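Local atomic coordinates of coenzyme A transferase (Yersinia pestis, PDB entry 3QLI), a protein that probably transfers coenzyme A between an acyl-CoA thioester and a small carboxylate such as acetate. Residues S34-G39 against G65-L70; T143-V148 against R175-V180; Y97-T102 against V124-H129; R290-F295 against F313-D318. All blocks are in the same frame, centred on the assembly; numbering follows the deposited sequence.

Interaction 1: S34-G39 against G65-L70; sequences SSIASG and GDIGDL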
loop_
_atom_site.group_PDB
_atom_site.type_symbol
_atom_site.label_atom_id
_atom_site.label_comp_id
_atom_site.label_asym_id
_atom_site.label_seq_id
_atom_site.Cartn_x
_atom_site.Cartn_y
_atom_site.Cartn_z
ATOM N N SER A 34 -33.399 7.972 -21.821
ATOM C CA SER A 34 -33.462 8.206 -23.263
ATOM C C SER A 34 -32.461 9.245 -23.757
ATOM O O SER A 34 -32.124 9.269 -24.942
ATOM C CB SER A 34 -34.874 8.618 -23.684
ATOM O OG SER A 34 -35.169 9.927 -23.234
ATOM N N SER A 35 -31.983 10.110 -22.867
ATOM C CA SER A 35 -31.106 11.191 -23.318
ATOM C C SER A 35 -29.634 10.954 -23.029
ATOM O O SER A 35 -28.812 11.812 -23.318
ATOM C CB SER A 35 -31.545 12.535 -22.743
ATOM O OG SER A 35 -31.441 12.512 -21.330
ATOM N N ILE A 36 -29.304 9.791 -22.472
ATOM C CA ILE A 36 -27.919 9.408 -22.255
ATOM C C ILE A 36 -27.224 9.326 -23.613
ATOM O O ILE A 36 -27.707 8.642 -24.515
ATOM C CB ILE A 36 -27.820 8.037 -21.535
ATOM C CG1 ILE A 36 -28.420 8.121 -20.120
ATOM C CG2 ILE A 36 -26.367 7.573 -21.471
ATOM C CD1 ILE A 36 -28.589 6.767 -19.436
ATOM N N ALA A 37 -26.110 10.036 -23.767
ATOM C CA ALA A 37 -25.389 10.046 -25.047
ATOM C C ALA A 37 -24.622 8.753 -25.305
ATOM O O ALA A 37 -24.138 8.104 -24.366
ATOM C CB ALA A 37 -24.432 11.251 -25.112
ATOM N N SER A 38 -24.513 8.369 -26.578
ATOM C CA SER A 38 -23.598 7.314 -26.949
ATOM C C SER A 38 -22.191 7.844 -26.711
ATOM O O SER A 38 -21.984 9.054 -26.640
ATOM C CB SER A 38 -23.786 6.943 -28.427
ATOM O OG SER A 38 -25.004 6.232 -28.622
ATOM N N GLY A 39 -21.216 6.956 -26.593
ATOM C CA GLY A 39 -19.847 7.396 -26.373
ATOM C C GLY A 39 -19.650 8.172 -25.074
ATOM O O GLY A 39 -18.709 8.964 -24.965
ATOM N N GLY A 65 -31.048 -1.001 -30.362
ATOM C CA GLY A 65 -29.997 -0.390 -31.157
ATOM C C GLY A 65 -29.989 1.129 -31.100
ATOM O O GLY A 65 -29.531 1.782 -32.031
ATOM N N ASP A 66 -30.474 1.687 -29.994
ATOM C CA ASP A 66 -30.685 3.129 -29.864
ATOM C C ASP A 66 -29.588 3.806 -29.026
ATOM O O ASP A 66 -29.663 5.002 -28.738
ATOM C CB ASP A 66 -32.075 3.380 -29.262
ATOM C CG ASP A 66 -32.417 4.857 -29.129
ATOM O OD1 ASP A 66 -32.309 5.593 -30.133
ATOM O OD2 ASP A 66 -32.828 5.282 -28.017
ATOM N N ILE A 67 -28.580 3.037 -28.626
ATOM C CA ILE A 67 -27.414 3.601 -27.947
ATOM C C ILE A 67 -26.214 2.714 -28.197
ATOM O O ILE A 67 -26.362 1.515 -28.436
ATOM C CB ILE A 67 -27.637 3.779 -26.413
ATOM C CG1 ILE A 67 -26.502 4.611 -25.788
ATOM C CG2 ILE A 67 -27.757 2.429 -25.720
ATOM C CD1 ILE A 67 -26.797 5.064 -24.376
ATOM N N GLY A 68 -25.026 3.311 -28.156
ATOM C CA GLY A 68 -23.805 2.565 -28.361
ATOM C C GLY A 68 -22.611 3.208 -27.696
ATOM O O GLY A 68 -22.694 4.336 -27.203
ATOM N N ASP A 69 -21.501 2.476 -27.700
ATOM C CA ASP A 69 -20.246 2.917 -27.115
ATOM C C ASP A 69 -20.448 3.524 -25.738
ATOM O O ASP A 69 -19.849 4.544 -25.407
ATOM C CB ASP A 69 -19.511 3.916 -28.023
ATOM C CG ASP A 69 -18.061 4.092 -27.614
ATOM O OD1 ASP A 69 -17.501 3.124 -27.048
ATOM O OD2 ASP A 69 -17.487 5.186 -27.824
ATOM N N LEU A 70 -21.293 2.891 -24.935
ATOM C CA LEU A 70 -21.539 3.372 -23.577
ATOM C C LEU A 70 -20.658 2.613 -22.596
ATOM O O LEU A 70 -20.796 1.401 -22.423
ATOM C CB LEU A 70 -23.016 3.211 -23.193
ATOM C CG LEU A 70 -23.381 3.732 -21.792
ATOM C CD1 LEU A 70 -23.262 5.252 -21.731
ATOM C CD2 LEU A 70 -24.797 3.298 -21.414
#
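Ile36 is the first residue of 34-39 to reach across, and it does so with CG2, the branch that stands anti to the backbone N while CG1 lies beside it (chi1 -64°). That methyl is 3.9 Å from Ile67 CD1 and equally far from Leu70 CD1; its side chain runs at about a right angle to that of Leu70, and branched aliphatic residues fill such a buried corner well. The backbone carbonyl of the same residue, Ile36 O, accepts a hydrogen bond from Arg61 NH1. Ser38 follows, a small residue whose hydroxyl can reach backbone: Gly68 N donates to Ser38 OG at 3.0 Å with an N-H...O angle of 151°. Ile67 CG1 lies 3.6 Å from Ser38 OG, beside this bond. Next, Gly39 N donates to Gly68 O at 3.1 Å, while Gly39 CA makes a C-H...O contact of 3.0 Å with Asp69 O. The positive phi of Gly39 (62°) is readily adopted by glycine, and the close backbone approach suits it too. The arrangement joins two loops that lead into neighbouring parallel strands, 41-44 and 70-74, and it lies at the N-terminal ends of these inner strands of the parallel alpha/beta sheet, away from the coenzyme A sites.

Interaction 2: T143-V148 against R175-V180; sequences TFMHTV and RFIVEV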
loop_
_atom_site.group_PDB
_atom_site.type_symbol
_atom_site.label_atom_id
_atom_site.label_comp_id
_atom_site.label_asym_id
_atom_site.label_seq_id
_atom_site.Cartn_x
_atom_site.Cartn_y
_atom_site.Cartn_z
ATOM N N THR A 143 -23.343 10.382 -16.593
ATOM C CA THR A 143 -24.617 10.014 -15.968
ATOM C C THR A 143 -24.368 9.068 -14.812
ATOM O O THR A 143 -23.609 8.099 -14.945
ATOM C CB THR A 143 -25.571 9.298 -16.958
ATOM O OG1 THR A 143 -25.800 10.131 -18.100
ATOM C CG2 THR A 143 -26.916 9.013 -16.277
ATOM N N PHE A 144 -24.994 9.365 -13.674
ATOM C CA PHE A 144 -24.954 8.479 -12.520
ATOM C C PHE A 144 -26.381 8.068 -12.135
ATOM O O PHE A 144 -27.279 8.913 -12.110
ATOM C CB PHE A 144 -24.257 9.163 -11.337
ATOM C CG PHE A 144 -23.955 8.225 -10.205
ATOM C CD1 PHE A 144 -23.018 7.211 -10.366
ATOM C CD2 PHE A 144 -24.614 8.343 -8.985
ATOM C CE1 PHE A 144 -22.736 6.332 -9.337
ATOM C CE2 PHE A 144 -24.341 7.447 -7.942
ATOM C CZ PHE A 144 -23.408 6.451 -8.115
ATOM N N MET A 145 -26.584 6.773 -11.872
ATOM C CA MET A 145 -27.902 6.249 -11.494
ATOM C C MET A 145 -27.784 5.459 -10.190
ATOM O O MET A 145 -26.861 4.660 -10.027
ATOM C CB MET A 145 -28.475 5.359 -12.623
ATOM C CG MET A 145 -28.299 5.991 -14.017
ATOM S SD MET A 145 -29.433 5.358 -15.291
ATOM C CE MET A 145 -28.889 3.655 -15.329
ATOM N N HIS A 146 -28.722 5.671 -9.270
ATOM C CA HIS A 146 -28.649 5.060 -7.933
ATOM C C HIS A 146 -30.084 4.950 -7.387
ATOM O O HIS A 146 -30.892 5.873 -7.564
ATOM C CB HIS A 146 -27.786 5.962 -7.031
ATOM C CG HIS A 146 -27.224 5.298 -5.801
ATOM N ND1 HIS A 146 -27.990 4.981 -4.694
ATOM C CD2 HIS A 146 -25.948 4.986 -5.470
ATOM C CE1 HIS A 146 -27.211 4.461 -3.755
ATOM N NE2 HIS A 146 -25.967 4.450 -4.202
ATOM N N THR A 147 -30.401 3.826 -6.750
ATOM C CA THR A 147 -31.670 3.668 -6.014
ATOM C C THR A 147 -31.622 4.478 -4.709
ATOM O O THR A 147 -30.594 4.491 -4.018
ATOM C CB THR A 147 -31.911 2.177 -5.692
ATOM O OG1 THR A 147 -31.934 1.425 -6.919
ATOM C CG2 THR A 147 -33.214 1.953 -4.894
ATOM N N VAL A 148 -32.710 5.173 -4.390
ATOM C CA VAL A 148 -32.737 6.033 -3.205
ATOM C C VAL A 148 -34.007 5.790 -2.423
ATOM O O VAL A 148 -34.964 5.235 -2.944
ATOM C CB VAL A 148 -32.670 7.526 -3.564
ATOM C CG1 VAL A 148 -31.363 7.839 -4.317
ATOM C CG2 VAL A 148 -33.899 7.947 -4.365
ATOM N N ARG A 175 -25.246 14.446 -14.970
ATOM C CA ARG A 175 -26.661 14.168 -14.674
ATOM C C ARG A 175 -26.780 13.066 -13.601
ATOM O O ARG A 175 -26.028 12.090 -13.605
ATOM C CB ARG A 175 -27.435 13.742 -15.938
ATOM C CG ARG A 175 -27.528 14.805 -17.027
ATOM C CD ARG A 175 -28.425 15.975 -16.603
ATOM N NE ARG A 175 -28.761 16.840 -17.738
ATOM C CZ ARG A 175 -29.393 18.004 -17.633
ATOM N NH1 ARG A 175 -29.761 18.459 -16.438
ATOM N NH2 ARG A 175 -29.666 18.713 -18.723
ATOM N N PHE A 176 -27.735 13.235 -12.694
ATOM C CA PHE A 176 -27.986 12.265 -11.635
ATOM C C PHE A 176 -29.441 11.821 -11.716
ATOM O O PHE A 176 -30.353 12.647 -11.609
ATOM C CB PHE A 176 -27.688 12.901 -10.276
ATOM C CG PHE A 176 -27.926 11.994 -9.100
ATOM C CD1 PHE A 176 -27.623 10.637 -9.168
ATOM C CD2 PHE A 176 -28.436 12.506 -7.913
ATOM C CE1 PHE A 176 -27.822 9.803 -8.070
ATOM C CE2 PHE A 176 -28.649 11.672 -6.813
ATOM C CZ PHE A 176 -28.334 10.327 -6.892
ATOM N N ILE A 177 -29.652 10.526 -11.929
ATOM C CA ILE A 177 -30.994 9.968 -12.090
ATOM C C ILE A 177 -31.258 9.016 -10.936
ATOM O O ILE A 177 -30.472 8.090 -10.712
ATOM C CB ILE A 177 -31.100 9.146 -13.393
ATOM C CG1 ILE A 177 -30.595 9.971 -14.581
ATOM C CG2 ILE A 177 -32.536 8.641 -13.601
ATOM C CD1 ILE A 177 -30.620 9.208 -15.907
ATOM N N VAL A 178 -32.349 9.226 -10.197
ATOM C CA VAL A 178 -32.633 8.347 -9.060
ATOM C C VAL A 178 -33.818 7.421 -9.307
ATOM O O VAL A 178 -34.747 7.745 -10.049
ATOM C CB VAL A 178 -32.885 9.136 -7.762
ATOM C CG1 VAL A 178 -31.724 10.078 -7.478
ATOM C CG2 VAL A 178 -34.193 9.895 -7.854
ATOM N N GLU A 179 -33.763 6.261 -8.671
ATOM C CA GLU A 179 -34.871 5.328 -8.658
ATOM C C GLU A 179 -35.341 5.207 -7.214
ATOM O O GLU A 179 -34.667 4.603 -6.371
ATOM C CB GLU A 179 -34.418 3.976 -9.207
ATOM C CG GLU A 179 -35.489 2.885 -9.174
ATOM C CD GLU A 179 -35.175 1.759 -10.147
ATOM O OE1 GLU A 179 -34.560 2.051 -11.201
ATOM O OE2 GLU A 179 -35.537 0.591 -9.870
ATOM N N VAL A 180 -36.483 5.824 -6.934
ATOM C CA VAL A 180 -37.079 5.825 -5.611
ATOM C C VAL A 180 -37.640 4.438 -5.305
ATOM O O VAL A 180 -38.330 3.828 -6.132
ATOM C CB VAL A 180 -38.203 6.894 -5.514
ATOM C CG1 VAL A 180 -39.083 6.673 -4.262
ATOM C CG2 VAL A 180 -37.610 8.300 -5.536
#
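Phe144 and Phe176 lie side by side on one face of a parallel strand pair, pointing the same way. Their planes differ by 27°, but the rings are slid apart, with centroids 6.0 Å distant and scarcely any overlap. They therefore meet at their rims, Phe144 CD2 against Phe176 CE1 at 3.6 Å. Both CG atoms stand anti to their backbone N (chi1 -169° and 179°), which sends the two rings off the sheet in the same sense. The Phe176 ring also takes His146 CB at its edge and Val178 CG1 over a face. Farther along this face, Val148 CG2 packs 3.7 Å from Val178 CB and also meets Val180 CG2; beta-branched valines suit the extended backbone.

On the face of Met145 and Ile177, CD1 of Ile177 reaches Thr143 CG2 at 3.7 Å, and Met145 SD lies alongside it. Beneath the side chains the backbones are bonded in register: Ile177 N to Phe144 O is 2.9 Å, whereas His146 N to Ile177 O is weak at 3.3 Å. His146 ND1 donates to the carbonyl O of the next residue, Thr147.

Thr147 OG1 bonds to Ala49 O, and the buried carboxylate of Glu179 is held by the backbone N atoms of Ala53 and Leu54, at the start of helix 52-63, and by Asn205. With helix 166-172 in the connection between them, the adjacent strands form a beta-alpha-beta unit, consistent with the family's Rossmann-like clan. Strands 41-44 and 201-204 flank the pair; helix 52-63 packs on Met145 and Ile177, and helix 166-172 on Phe144 and Phe176.

Interaction 3: Y97-T102 against V124-H129; sequences YSMFVT and VPSNFH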
loop_
_atom_site.group_PDB
_atom_site.type_symbol
_atom_site.label_atom_id
_atom_site.label_comp_id
_atom_site.label_asym_id
_atom_site.label_seq_id
_atom_site.Cartn_x
_atom_site.Cartn_y
_atom_site.Cartn_z
ATOM N N TYR A 97 -16.752 -1.557 -17.950
ATOM C CA TYR A 97 -15.458 -1.089 -17.470
ATOM C C TYR A 97 -15.478 -1.376 -15.984
ATOM O O TYR A 97 -15.610 -0.484 -15.155
ATOM C CB TYR A 97 -15.253 0.400 -17.805
ATOM C CG TYR A 97 -14.690 0.561 -19.207
ATOM C CD1 TYR A 97 -13.401 1.050 -19.415
ATOM C CD2 TYR A 97 -15.423 0.149 -20.319
ATOM C CE1 TYR A 97 -12.871 1.159 -20.694
ATOM C CE2 TYR A 97 -14.891 0.244 -21.613
ATOM C CZ TYR A 97 -13.620 0.752 -21.787
ATOM O OH TYR A 97 -13.080 0.860 -23.051
ATOM N N SER A 98 -15.390 -2.663 -15.676
ATOM C CA SER A 98 -15.590 -3.163 -14.328
ATOM C C SER A 98 -14.385 -2.808 -13.489
ATOM O O SER A 98 -13.244 -2.969 -13.919
ATOM C CB SER A 98 -15.748 -4.682 -14.372
ATOM O OG SER A 98 -16.507 -5.074 -15.503
ATOM N N MET A 99 -14.640 -2.340 -12.278
ATOM C CA MET A 99 -13.556 -1.970 -11.380
ATOM C C MET A 99 -13.336 -3.003 -10.271
ATOM O O MET A 99 -12.345 -2.936 -9.547
ATOM C CB MET A 99 -13.787 -0.553 -10.865
ATOM C CG MET A 99 -13.815 0.427 -12.051
ATOM S SD MET A 99 -14.193 2.141 -11.686
ATOM C CE MET A 99 -12.628 2.716 -11.021
ATOM N N PHE A 100 -14.273 -3.947 -10.156
ATOM C CA PHE A 100 -14.102 -5.194 -9.401
ATOM C C PHE A 100 -14.475 -6.294 -10.378
ATOM O O PHE A 100 -15.422 -6.131 -11.151
ATOM C CB PHE A 100 -15.121 -5.325 -8.264
ATOM C CG PHE A 100 -14.773 -4.594 -6.999
ATOM C CD1 PHE A 100 -13.506 -4.086 -6.779
ATOM C CD2 PHE A 100 -15.742 -4.441 -6.004
ATOM C CE1 PHE A 100 -13.215 -3.416 -5.588
ATOM C CE2 PHE A 100 -15.459 -3.781 -4.818
ATOM C CZ PHE A 100 -14.190 -3.265 -4.614
ATOM N N VAL A 101 -13.767 -7.418 -10.349
ATOM C CA VAL A 101 -14.175 -8.566 -11.159
ATOM C C VAL A 101 -14.853 -9.600 -10.251
ATOM O O VAL A 101 -14.193 -10.239 -9.432
ATOM C CB VAL A 101 -12.974 -9.175 -11.935
ATOM C CG1 VAL A 101 -13.377 -10.456 -12.683
ATOM C CG2 VAL A 101 -12.392 -8.145 -12.901
ATOM N N THR A 102 -16.176 -9.718 -10.363
ATOM C CA THR A 102 -16.943 -10.644 -9.535
ATOM C C THR A 102 -17.439 -11.840 -10.351
ATOM O O THR A 102 -17.087 -11.995 -11.516
ATOM C CB THR A 102 -18.180 -9.972 -8.861
ATOM O OG1 THR A 102 -19.242 -9.842 -9.810
ATOM C CG2 THR A 102 -17.834 -8.597 -8.291
ATOM N N VAL A 124 -10.641 -1.924 -15.121
ATOM C CA VAL A 124 -9.980 -0.643 -14.876
ATOM C C VAL A 124 -9.266 -0.748 -13.535
ATOM O O VAL A 124 -9.912 -0.764 -12.486
ATOM C CB VAL A 124 -11.007 0.506 -14.807
ATOM C CG1 VAL A 124 -10.308 1.852 -14.558
ATOM C CG2 VAL A 124 -11.853 0.546 -16.086
ATOM N N PRO A 125 -7.930 -0.855 -13.555
ATOM C CA PRO A 125 -7.249 -1.037 -12.266
ATOM C C PRO A 125 -7.382 0.210 -11.394
ATOM O O PRO A 125 -7.260 1.333 -11.896
ATOM C CB PRO A 125 -5.782 -1.259 -12.667
ATOM C CG PRO A 125 -5.839 -1.696 -14.140
ATOM C CD PRO A 125 -6.999 -0.916 -14.699
ATOM N N SER A 126 -7.627 0.021 -10.100
ATOM C CA SER A 126 -7.739 1.156 -9.200
ATOM C C SER A 126 -7.672 0.689 -7.764
ATOM O O SER A 126 -7.731 -0.512 -7.498
ATOM C CB SER A 126 -9.070 1.885 -9.412
ATOM O OG SER A 126 -10.142 1.165 -8.808
ATOM N N ASN A 127 -7.553 1.648 -6.847
ATOM C CA ASN A 127 -7.881 1.419 -5.445
ATOM C C ASN A 127 -9.316 1.867 -5.144
ATOM O O ASN A 127 -9.709 2.998 -5.461
ATOM C CB ASN A 127 -6.927 2.175 -4.537
ATOM C CG ASN A 127 -5.521 1.678 -4.649
ATOM O OD1 ASN A 127 -5.206 0.595 -4.175
ATOM N ND2 ASN A 127 -4.661 2.465 -5.268
ATOM N N PHE A 128 -10.092 0.990 -4.523
ATOM C CA PHE A 128 -11.464 1.341 -4.168
ATOM C C PHE A 128 -11.466 2.640 -3.349
ATOM O O PHE A 128 -12.344 3.479 -3.521
ATOM C CB PHE A 128 -12.117 0.171 -3.415
ATOM C CG PHE A 128 -13.554 0.413 -2.991
ATOM C CD1 PHE A 128 -14.489 0.915 -3.881
ATOM C CD2 PHE A 128 -13.965 0.084 -1.695
ATOM C CE1 PHE A 128 -15.813 1.128 -3.489
ATOM C CE2 PHE A 128 -15.286 0.271 -1.286
ATOM C CZ PHE A 128 -16.220 0.799 -2.183
ATOM N N HIS A 129 -10.468 2.826 -2.484
ATOM C CA HIS A 129 -10.429 4.020 -1.629
ATOM C C HIS A 129 -10.272 5.320 -2.408
ATOM O O HIS A 129 -10.559 6.402 -1.877
ATOM C CB HIS A 129 -9.373 3.921 -0.504
ATOM C CG HIS A 129 -7.955 4.057 -0.971
ATOM N ND1 HIS A 129 -7.094 2.983 -1.060
ATOM C CD2 HIS A 129 -7.237 5.143 -1.345
ATOM C CE1 HIS A 129 -5.914 3.397 -1.489
ATOM N NE2 HIS A 129 -5.973 4.703 -1.672
HETATM O O HOH W 1 -10.326 -1.284 -9.872
#
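The end of edge strand 94-98 of the parallel N-terminal sheet, and the loop that follows it, pack here against the loop before helix 131-139, beside the coenzyme A site. Phe100 touches Glu76, a residue seen to bind coenzyme A, and Phe128 lies about 4 Å from the side chain of Glu264, seen linked covalently to it. These two phenylalanines probably bring apolar surface to the pocket wall: Phe100 CZ comes over a face of the Phe128 ring, 4.1 Å from Phe128 CG, and the planes are inclined obliquely, at 52°. Phe75 meets both rings.

Val124 is the apolar centre at the strand end. Its CG2 sits at the edge of the Tyr97 ring, 3.7 Å from Tyr97 CD1, while its CB packs 3.9 Å from Met99 CG. The flexible thioether then bends at chi3 (78°), bringing Met99 CE to Ser126 OG. Compact Ser126 accommodates this methyl and still offers a hydroxyl for bonding. The second subunit adds packing, its Gly423 on Val124 and its Ser425 on Tyr97.

One direct backbone bond ties the segments, Val124 N to Ser98 O at 3.1 Å and 163°, its donor tilted from the carbonyl plane. Beyond it the two segments are bridged by a water, which satisfies two backbone carbonyls at once: it donates to Met99 O at 2.6 Å and to Val124 O at 2.7 Å, and it accepts the hydroxyl proton of Ser126 OG at 2.7 Å.

Interaction 4: R290-F295 against F313-D318; sequences RSVFTF and FSRPVD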
loop_
_atom_site.group_PDB
_atom_site.type_symbol
_atom_site.label_atom_id
_atom_site.label_comp_id
_atom_site.label_asym_id
_atom_site.label_seq_id
_atom_site.Cartn_x
_atom_site.Cartn_y
_atom_site.Cartn_z
ATOM N N ARG A 290 -21.192 6.198 16.992
ATOM C CA ARG A 290 -21.872 5.778 15.762
ATOM C C ARG A 290 -21.081 4.728 14.987
ATOM O O ARG A 290 -19.854 4.775 14.942
ATOM C CB ARG A 290 -22.246 6.982 14.882
ATOM C CG ARG A 290 -21.072 7.719 14.297
ATOM C CD ARG A 290 -21.455 9.104 13.775
ATOM N NE ARG A 290 -20.263 9.832 13.325
ATOM C CZ ARG A 290 -20.237 11.127 13.033
ATOM N NH1 ARG A 290 -21.343 11.864 13.130
ATOM N NH2 ARG A 290 -19.101 11.686 12.647
ATOM N N SER A 291 -21.794 3.761 14.414
ATOM C CA SER A 291 -21.169 2.718 13.612
ATOM C C SER A 291 -20.980 3.254 12.196
ATOM O O SER A 291 -21.944 3.670 11.549
ATOM C CB SER A 291 -22.041 1.457 13.578
ATOM O OG SER A 291 -22.140 0.853 14.857
ATOM N N VAL A 292 -19.736 3.259 11.730
ATOM C CA VAL A 292 -19.398 3.824 10.415
ATOM C C VAL A 292 -19.172 2.721 9.391
ATOM O O VAL A 292 -18.527 1.702 9.702
ATOM C CB VAL A 292 -18.137 4.723 10.518
ATOM C CG1 VAL A 292 -17.591 5.069 9.143
ATOM C CG2 VAL A 292 -18.463 5.997 11.306
ATOM N N PHE A 293 -19.717 2.916 8.181
ATOM C CA PHE A 293 -19.554 1.973 7.073
ATOM C C PHE A 293 -19.632 2.750 5.756
ATOM O O PHE A 293 -20.092 3.892 5.740
ATOM C CB PHE A 293 -20.642 0.887 7.099
ATOM C CG PHE A 293 -22.023 1.395 6.724
ATOM C CD1 PHE A 293 -22.555 1.141 5.466
ATOM C CD2 PHE A 293 -22.775 2.147 7.632
ATOM C CE1 PHE A 293 -23.817 1.610 5.109
ATOM C CE2 PHE A 293 -24.043 2.624 7.290
ATOM C CZ PHE A 293 -24.566 2.356 6.027
ATOM N N THR A 294 -19.180 2.150 4.659
ATOM C CA THR A 294 -19.254 2.844 3.371
ATOM C C THR A 294 -20.279 2.248 2.392
ATOM O O THR A 294 -20.826 2.969 1.565
ATOM C CB THR A 294 -17.865 3.028 2.706
ATOM O OG1 THR A 294 -17.895 4.193 1.874
ATOM C CG2 THR A 294 -17.451 1.808 1.877
ATOM N N PHE A 295 -20.545 0.949 2.492
ATOM C CA PHE A 295 -21.731 0.375 1.848
ATOM C C PHE A 295 -22.193 -0.875 2.616
ATOM O O PHE A 295 -21.428 -1.453 3.406
ATOM C CB PHE A 295 -21.513 0.139 0.334
ATOM C CG PHE A 295 -20.733 -1.113 -0.002
ATOM C CD1 PHE A 295 -21.391 -2.249 -0.461
ATOM C CD2 PHE A 295 -19.349 -1.151 0.125
ATOM C CE1 PHE A 295 -20.692 -3.406 -0.778
ATOM C CE2 PHE A 295 -18.635 -2.302 -0.197
ATOM C CZ PHE A 295 -19.305 -3.429 -0.653
ATOM N N PHE A 313 -23.985 5.418 10.763
ATOM C CA PHE A 313 -23.645 6.619 10.000
ATOM C C PHE A 313 -22.742 6.268 8.831
ATOM O O PHE A 313 -21.570 5.982 9.032
ATOM C CB PHE A 313 -22.951 7.627 10.931
ATOM C CG PHE A 313 -22.858 9.023 10.373
ATOM C CD1 PHE A 313 -23.968 9.853 10.361
ATOM C CD2 PHE A 313 -21.653 9.522 9.914
ATOM C CE1 PHE A 313 -23.883 11.144 9.864
ATOM C CE2 PHE A 313 -21.557 10.809 9.426
ATOM C CZ PHE A 313 -22.675 11.623 9.393
ATOM N N SER A 314 -23.274 6.287 7.609
ATOM C CA SER A 314 -22.436 5.972 6.460
ATOM C C SER A 314 -21.497 7.133 6.140
ATOM O O SER A 314 -21.831 8.311 6.333
ATOM C CB SER A 314 -23.278 5.615 5.234
ATOM O OG SER A 314 -23.952 6.755 4.756
ATOM N N ARG A 315 -20.308 6.793 5.658
ATOM C CA ARG A 315 -19.367 7.809 5.198
ATOM C C ARG A 315 -18.702 7.368 3.895
ATOM O O ARG A 315 -18.674 6.177 3.576
ATOM C CB ARG A 315 -18.348 8.125 6.303
ATOM C CG ARG A 315 -19.036 8.632 7.581
ATOM C CD ARG A 315 -18.080 9.334 8.547
ATOM N NE ARG A 315 -17.499 10.535 7.964
ATOM C CZ ARG A 315 -16.834 11.463 8.650
ATOM N NH1 ARG A 315 -16.677 11.333 9.962
ATOM N NH2 ARG A 315 -16.336 12.532 8.022
ATOM N N PRO A 316 -18.192 8.329 3.115
ATOM C CA PRO A 316 -17.619 7.993 1.803
ATOM C C PRO A 316 -16.361 7.150 1.906
ATOM O O PRO A 316 -15.674 7.190 2.926
ATOM C CB PRO A 316 -17.277 9.365 1.194
ATOM C CG PRO A 316 -17.324 10.340 2.338
ATOM C CD PRO A 316 -18.318 9.781 3.311
ATOM N N VAL A 317 -16.048 6.418 0.840
ATOM C CA VAL A 317 -14.984 5.417 0.912
ATOM C C VAL A 317 -13.601 6.043 1.082
ATOM O O VAL A 317 -12.715 5.437 1.678
ATOM C CB VAL A 317 -15.022 4.454 -0.300
ATOM C CG1 VAL A 317 -14.782 5.232 -1.616
ATOM C CG2 VAL A 317 -14.028 3.308 -0.109
ATOM N N ASP A 318 -13.419 7.274 0.605
ATOM C CA ASP A 318 -12.113 7.912 0.751
ATOM C C ASP A 318 -11.854 8.347 2.197
ATOM O O ASP A 318 -10.729 8.686 2.555
ATOM C CB ASP A 318 -11.930 9.081 -0.233
ATOM C CG ASP A 318 -13.046 10.122 -0.142
ATOM O OD1 ASP A 318 -14.243 9.766 -0.049
ATOM O OD2 ASP A 318 -12.716 11.320 -0.180
#
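With chi1 at 67°, Arg290 places CG between its backbone N and carbonyl carbon, and the chain then runs extended to NE; Phe313, its CG anti to the backbone N, sends its ring out alongside. The guanidinium consequently lies flat on that ring, planes 7° apart, in a cation-pi stack with Arg290 CZ 4.1 Å from the Phe313 centroid. Arginine suits this partly exposed place because its shaft also packs, Arg290 CD lying 3.5 Å from Phe313 CB. Its NH2 and Arg315 NH1 both bind Asp287 OD1, a shared carboxylate oxygen that probably offsets the closeness of the two cations, whose planes are almost perpendicular. Ser314 CB sits over a face of the Phe293 ring, a CH-pi contact of 3.9 Å to the centroid. Between the backbones, Phe313 N donates to Ser291 O at 2.8 Å and Arg315 N to Phe293 O at 2.9 Å. Thr294 OG1 donates to Arg315 O at 2.7 Å, in the carbonyl plane, just ahead of Pro316, the N-cap residue of helix 317-320. The second of these two short, weakly bonded parallel strands runs on into that helix, and Thr294 lies about 4 Å, side chain to side chain, from Glu264, the residue seen covalently attached to coenzyme A.

Interactions 1, 2 and 3 all serve the parallel sheet of the N-terminal domain, at loops entering two strands, between two inner strands, and at an edge strand's end. Interaction 1 is partly exposed, with serine and glycine bonds outside and a small aliphatic cluster beneath, whereas interaction 2 is buried and combines regular backbone bonding with aliphatic and aromatic packing. They meet where Ile36 CG1 packs on Thr143 OG1, 3.9 Å away. Interactions 3 and 4 are both buried near Glu264, one using a bridging water and aromatics, the other stacked arginine and strand bonds. They touch directly, Phe128 CE2 lying 3.5 Å from Val317 CG2.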